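Local coordinates for peptidase S9 prolyl oligopeptidase catalytic domain-containing protein (Pyrococcus horikoshii, PDB 4HXF), which acts as a serine protease assembling into a self-compartmentalizing hexamer, classed as an acylaminoacyl peptidase that probably releases N-acylated residues from the amino ends of peptides, at residues E169-S174 with V185-R190; L119-K124 with T152-I157. All blocks are in the same frame, centred on the assembly; numbering follows the deposited sequence.

Both contacts belong to the beta-propeller rather than to the alpha/beta-hydrolase part, and their centres lie 12 Å apart. Contact 2 pairs the two middle strands of one four-stranded blade; contact 1 sets the outermost strand of that blade, and the turn leaving it, against the next blade. Thr152 links them, its OG1 lying 2.7 Å from Pro171 O in a probable hydrogen bond. The Phe154 side chain of contact 2 also touches Lys170, Ser174 and Val185 of contact 1. Neither contact forms the inhibitor pocket: the Phe173 side chain is about 11 Å from a bound inhibitor. In contact 2, the Phe123 side chain is about 7 Å from a magnesium ion.

Contact 1: E169-S174 with V185-R190; sequences EKPRFS and VSVPHR
Apolar packing between Pro171 and Val187 and between Lys170 and both valines brings 169-174 against 185-190 with no hydrogen bond across. Pro171 CD rests 3.7 Å from Val187 CG1, the branch anti to the backbone N (chi1 174°); CG2, the other branch, meets Lys170 CD, and Ser174 OG lies equally near both branches. The lysine chain, bent at chi2 (-67°), runs over Val185 CG1 with its CE at 4.0 Å, while its NZ is salt-bridged to Glu210. Carbonyls make the second set of contacts. Pro188 CG meets Arg172 O and, at 3.5 Å, Phe173 O, and Ser174 CA approaches Ser186 O at 3.2 Å as a CA-H...O contact. Within 169-174, a type II turn from Pro171 to Ser174 is tied by Ser174 OG donating to Pro171 O over 2.8 Å, from above the carbonyl plane. An alanine here would remove that OG, and is likely to leave the turn less firmly closed and a gap beside Val187. The axes of 169-171 and 185-188 approach to 7.4 Å at 37°, which fits face packing of neighbouring propeller blades: the turn leads from outermost strand 163-171 into strand 175-179, next to 182-188, where Val187 also packs on Tyr203 of strand 200-206.

Contact 2: L119-K124 with T152-I157; sequences LAVGFK and TTFWVI
Ala120 pairs with Trp155 and Gly122 with Thr153 as antiparallel hydrogen-bonded pairs, joining the two middle strands of a four-stranded beta-propeller blade. Four nearly straight backbone bonds define the register; Ala120 N to Trp155 O, for example, is 2.9 Å with an N-H...O angle of 173°. The face carrying Val121, Thr152 and Phe154 is a dry side-chain cluster. Val121 CG1 lies over one face of the Phe154 ring and 3.6 Å from Thr152 CG2, while its CG2 touches Phe154 CD2 at 3.8 Å. Phe168 of strand 163-171 stacks on the same phenyl ring. The other face is also close-packed, Ala120 CB meeting Ile157 CD1, but two waters are bound at Thr153 OG1. Chi1 of 67° places this hydroxyl between the backbone N and carbonyl carbon, against the Gly122 backbone, 3.1 Å from Gly122 C. The loose, solvent side is at exposed Lys124, whose CG is 3.6 Å from Thr153 CG2; Lys124 NZ pairs with Glu169 at a doubtfully short distance. One water, over a face of the Trp155 ring but offset toward its rim, donates to Ala120 O and also bonds Thr153 OG1; a second lies 2.7 Å from Thr153 OG1 and donates to Phe123 O at 2.8 Å.

Contact 1: E169-S174 with V185-R190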
loop_
_atom_site.group_PDB
_atom_site.type_symbol
_atom_site.label_atom_id
_atom_site.label_comp_id
_atom_site.label_asym_id
_atom_site.label_seq_id
_atom_site.Cartn_x
_atom_site.Cartn_y
_atom_site.Cartn_z
ATOM N N GLU A 169 22.873 -23.173 -23.380
ATOM C CA GLU A 169 21.936 -22.465 -24.278
ATOM C C GLU A 169 22.048 -22.964 -25.711
ATOM O O GLU A 169 23.090 -23.512 -26.145
ATOM C CB GLU A 169 22.125 -20.963 -24.186
ATOM C CG GLU A 169 23.142 -20.350 -25.078
ATOM C CD GLU A 169 23.124 -18.792 -24.951
ATOM O OE1 GLU A 169 23.163 -18.113 -25.973
ATOM O OE2 GLU A 169 23.029 -18.299 -23.837
ATOM N N LYS A 170 20.958 -22.793 -26.422
ATOM C CA LYS A 170 20.864 -23.113 -27.829
ATOM C C LYS A 170 20.065 -22.056 -28.539
ATOM O O LYS A 170 19.457 -21.209 -27.897
ATOM C CB LYS A 170 20.157 -24.472 -27.997
ATOM C CG LYS A 170 21.024 -25.618 -27.591
ATOM C CD LYS A 170 22.271 -25.874 -28.473
ATOM C CE LYS A 170 22.984 -27.169 -28.120
ATOM N NZ LYS A 170 24.280 -27.149 -28.872
ATOM N N PRO A 171 20.088 -22.081 -29.890
ATOM C CA PRO A 171 19.166 -21.190 -30.604
ATOM C C PRO A 171 17.708 -21.279 -30.235
ATOM O O PRO A 171 17.291 -22.294 -29.589
ATOM C CB PRO A 171 19.384 -21.644 -32.083
ATOM C CG PRO A 171 20.750 -22.208 -32.073
ATOM C CD PRO A 171 20.856 -22.972 -30.773
ATOM N N ARG A 172 16.919 -20.189 -30.464
ATOM C CA ARG A 172 15.491 -20.156 -30.172
ATOM C C ARG A 172 14.814 -21.397 -30.836
ATOM O O ARG A 172 15.298 -21.878 -31.914
ATOM C CB ARG A 172 14.752 -18.782 -30.617
ATOM C CG ARG A 172 14.657 -18.564 -32.043
ATOM C CD ARG A 172 14.013 -17.155 -32.278
ATOM N NE ARG A 172 15.025 -16.223 -31.959
ATOM C CZ ARG A 172 15.033 -14.966 -32.418
ATOM N NH1 ARG A 172 14.069 -14.596 -33.157
ATOM N NH2 ARG A 172 16.002 -14.168 -32.155
ATOM N N PHE A 173 13.765 -21.860 -30.204
ATOM C CA PHE A 173 12.946 -22.962 -30.653
ATOM C C PHE A 173 13.694 -24.288 -30.645
ATOM O O PHE A 173 13.334 -25.174 -31.398
ATOM C CB PHE A 173 12.407 -22.579 -32.051
ATOM C CG PHE A 173 11.002 -22.182 -32.093
ATOM C CD1 PHE A 173 10.096 -22.911 -32.819
ATOM C CD2 PHE A 173 10.581 -21.123 -31.370
ATOM C CE1 PHE A 173 8.763 -22.530 -32.830
ATOM C CE2 PHE A 173 9.260 -20.716 -31.418
ATOM C CZ PHE A 173 8.400 -21.399 -32.182
ATOM N N SER A 174 14.647 -24.480 -29.733
ATOM C CA SER A 174 15.255 -25.754 -29.473
ATOM C C SER A 174 14.489 -26.489 -28.420
ATOM O O SER A 174 13.705 -25.924 -27.607
ATOM C CB SER A 174 16.727 -25.623 -29.117
ATOM O OG SER A 174 17.505 -25.006 -30.193
ATOM N N VAL A 185 19.068 -33.202 -27.827
ATOM C CA VAL A 185 18.797 -31.804 -28.090
ATOM C C VAL A 185 18.439 -31.577 -29.528
ATOM O O VAL A 185 19.251 -31.906 -30.391
ATOM C CB VAL A 185 19.946 -30.856 -27.672
ATOM C CG1 VAL A 185 19.652 -29.354 -27.908
ATOM C CG2 VAL A 185 20.336 -31.134 -26.118
ATOM N N SER A 186 17.258 -31.026 -29.815
ATOM C CA SER A 186 16.799 -30.801 -31.215
ATOM C C SER A 186 16.818 -29.301 -31.486
ATOM O O SER A 186 16.183 -28.538 -30.716
ATOM C CB SER A 186 15.395 -31.408 -31.446
ATOM O OG SER A 186 15.381 -32.792 -31.113
ATOM N N VAL A 187 17.571 -28.875 -32.519
ATOM C CA VAL A 187 17.831 -27.444 -32.753
ATOM C C VAL A 187 17.389 -27.192 -34.214
ATOM O O VAL A 187 17.778 -27.902 -35.122
ATOM C CB VAL A 187 19.325 -27.129 -32.616
ATOM C CG1 VAL A 187 19.628 -25.707 -32.992
ATOM C CG2 VAL A 187 19.845 -27.516 -31.184
ATOM N N PRO A 188 16.647 -26.121 -34.445
ATOM C CA PRO A 188 16.322 -25.838 -35.849
ATOM C C PRO A 188 17.576 -25.681 -36.688
ATOM O O PRO A 188 18.546 -25.001 -36.294
ATOM C CB PRO A 188 15.514 -24.537 -35.733
ATOM C CG PRO A 188 14.942 -24.478 -34.377
ATOM C CD PRO A 188 16.069 -25.116 -33.534
ATOM N N HIS A 189 17.587 -26.268 -37.885
ATOM C CA HIS A 189 18.722 -26.161 -38.739
ATOM C C HIS A 189 18.765 -24.787 -39.381
ATOM O O HIS A 189 17.745 -24.342 -39.813
ATOM C CB HIS A 189 18.644 -27.261 -39.843
ATOM C CG HIS A 189 19.790 -27.208 -40.782
ATOM N ND1 HIS A 189 20.965 -27.848 -40.574
ATOM C CD2 HIS A 189 19.928 -26.524 -42.007
ATOM C CE1 HIS A 189 21.800 -27.547 -41.601
ATOM N NE2 HIS A 189 21.157 -26.722 -42.442
ATOM N N ARG A 190 19.957 -24.235 -39.498
ATOM C CA ARG A 190 20.065 -22.882 -40.076
ATOM C C ARG A 190 20.615 -22.906 -41.503
ATOM O O ARG A 190 21.756 -23.357 -41.714
ATOM C CB ARG A 190 20.898 -21.950 -39.220
ATOM C CG ARG A 190 20.804 -20.490 -39.728
ATOM C CD ARG A 190 21.686 -19.531 -38.854
ATOM N NE ARG A 190 21.218 -19.412 -37.458
ATOM C CZ ARG A 190 20.263 -18.545 -37.083
ATOM N NH1 ARG A 190 19.729 -17.776 -37.957
ATOM N NH2 ARG A 190 19.827 -18.552 -35.844
#

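Contact 2: L119-K124 with T152-I157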
loop_
_atom_site.group_PDB
_atom_site.type_symbol
_atom_site.label_atom_id
_atom_site.label_comp_id
_atom_site.label_asym_id
_atom_site.label_seq_id
_atom_site.Cartn_x
_atom_site.Cartn_y
_atom_site.Cartn_z
ATOM N N LEU A 119 15.135 -32.119 -15.861
ATOM C CA LEU A 119 15.532 -31.230 -16.937
ATOM C C LEU A 119 14.510 -30.176 -17.124
ATOM O O LEU A 119 13.332 -30.512 -17.348
ATOM C CB LEU A 119 15.690 -32.018 -18.233
ATOM C CG LEU A 119 15.973 -31.227 -19.545
ATOM C CD1 LEU A 119 17.283 -30.412 -19.422
ATOM C CD2 LEU A 119 15.891 -32.104 -20.819
ATOM N N ALA A 120 14.882 -28.904 -17.055
ATOM C CA ALA A 120 13.967 -27.781 -17.351
ATOM C C ALA A 120 14.459 -27.128 -18.615
ATOM O O ALA A 120 15.651 -26.779 -18.761
ATOM C CB ALA A 120 13.952 -26.796 -16.208
ATOM N N VAL A 121 13.556 -26.763 -19.507
ATOM C CA VAL A 121 13.846 -26.059 -20.729
ATOM C C VAL A 121 13.061 -24.787 -20.703
ATOM O O VAL A 121 11.884 -24.776 -20.351
ATOM C CB VAL A 121 13.521 -26.916 -21.940
ATOM C CG1 VAL A 121 13.856 -26.117 -23.274
ATOM C CG2 VAL A 121 14.163 -28.299 -21.872
ATOM N N GLY A 122 13.753 -23.696 -20.961
ATOM C CA GLY A 122 13.166 -22.377 -20.914
ATOM C C GLY A 122 13.780 -21.474 -21.934
ATOM O O GLY A 122 14.249 -21.891 -22.983
ATOM N N PHE A 123 13.739 -20.155 -21.674
ATOM C CA PHE A 123 14.263 -19.214 -22.649
ATOM C C PHE A 123 14.781 -17.947 -21.945
ATOM O O PHE A 123 14.419 -17.720 -20.737
ATOM C CB PHE A 123 13.216 -18.843 -23.686
ATOM C CG PHE A 123 12.008 -18.161 -23.124
ATOM C CD1 PHE A 123 10.916 -18.883 -22.623
ATOM C CD2 PHE A 123 11.962 -16.774 -23.053
ATOM C CE1 PHE A 123 9.769 -18.189 -22.106
ATOM C CE2 PHE A 123 10.848 -16.104 -22.552
ATOM C CZ PHE A 123 9.756 -16.806 -22.099
ATOM N N LYS A 124 15.574 -17.144 -22.672
ATOM C CA LYS A 124 16.060 -15.901 -22.176
ATOM C C LYS A 124 16.098 -14.937 -23.328
ATOM O O LYS A 124 16.376 -15.344 -24.453
ATOM C CB LYS A 124 17.441 -16.022 -21.519
ATOM C CG LYS A 124 18.611 -16.564 -22.318
ATOM C CD LYS A 124 19.926 -16.296 -21.523
ATOM C CE LYS A 124 21.126 -17.213 -21.810
ATOM N NZ LYS A 124 21.107 -17.971 -23.082
ATOM N N THR A 152 17.164 -20.517 -26.285
ATOM C CA THR A 152 16.671 -21.576 -25.450
ATOM C C THR A 152 17.670 -21.895 -24.345
ATOM O O THR A 152 18.871 -22.009 -24.624
ATOM C CB THR A 152 16.464 -22.858 -26.322
ATOM O OG1 THR A 152 15.640 -22.490 -27.489
ATOM C CG2 THR A 152 15.676 -23.908 -25.453
ATOM N N THR A 153 17.169 -22.130 -23.127
ATOM C CA THR A 153 18.000 -22.505 -22.003
ATOM C C THR A 153 17.640 -23.866 -21.509
ATOM O O THR A 153 16.469 -24.249 -21.485
ATOM C CB THR A 153 17.824 -21.420 -20.841
ATOM O OG1 THR A 153 16.459 -21.520 -20.329
ATOM C CG2 THR A 153 18.221 -20.024 -21.343
ATOM N N PHE A 154 18.657 -24.584 -21.116
ATOM C CA PHE A 154 18.517 -25.922 -20.638
ATOM C C PHE A 154 19.182 -26.023 -19.273
ATOM O O PHE A 154 20.349 -25.552 -19.128
ATOM C CB PHE A 154 19.196 -26.943 -21.542
ATOM C CG PHE A 154 18.593 -27.021 -22.941
ATOM C CD1 PHE A 154 18.906 -26.064 -23.907
ATOM C CD2 PHE A 154 17.705 -27.990 -23.230
ATOM C CE1 PHE A 154 18.330 -26.136 -25.156
ATOM C CE2 PHE A 154 17.134 -28.061 -24.513
ATOM C CZ PHE A 154 17.428 -27.097 -25.443
ATOM N N TRP A 155 18.406 -26.456 -18.264
ATOM C CA TRP A 155 18.933 -26.556 -16.918
ATOM C C TRP A 155 18.755 -27.954 -16.406
ATOM O O TRP A 155 17.635 -28.478 -16.415
ATOM C CB TRP A 155 18.173 -25.635 -15.959
ATOM C CG TRP A 155 18.216 -24.132 -16.224
ATOM C CD1 TRP A 155 19.092 -23.418 -16.943
ATOM C CD2 TRP A 155 17.395 -23.108 -15.545
ATOM N NE1 TRP A 155 18.778 -22.069 -16.919
ATOM C CE2 TRP A 155 17.810 -21.825 -16.086
ATOM C CE3 TRP A 155 16.357 -23.135 -14.608
ATOM C CZ2 TRP A 155 17.173 -20.598 -15.709
ATOM C CZ3 TRP A 155 15.735 -21.906 -14.238
ATOM C CH2 TRP A 155 16.146 -20.676 -14.777
ATOM N N VAL A 156 19.773 -28.544 -15.845
ATOM C CA VAL A 156 19.612 -29.785 -15.077
ATOM C C VAL A 156 19.572 -29.373 -13.594
ATOM O O VAL A 156 20.499 -28.744 -13.047
ATOM C CB VAL A 156 20.750 -30.715 -15.289
ATOM C CG1 VAL A 156 20.614 -31.968 -14.428
ATOM C CG2 VAL A 156 20.899 -31.042 -16.835
ATOM N N ILE A 157 18.479 -29.734 -12.949
ATOM C CA ILE A 157 18.188 -29.360 -11.567
ATOM C C ILE A 157 18.234 -30.561 -10.664
ATOM O O ILE A 157 17.548 -31.583 -10.872
ATOM C CB ILE A 157 16.809 -28.680 -11.445
ATOM C CG1 ILE A 157 16.670 -27.446 -12.343
ATOM C CG2 ILE A 157 16.472 -28.234 -9.979
ATOM C CD1 ILE A 157 15.220 -27.116 -12.632
HETATM O O HOH W 1 15.954 -23.608 -18.378
HETATM O O HOH W 2 15.727 -19.379 -18.861
#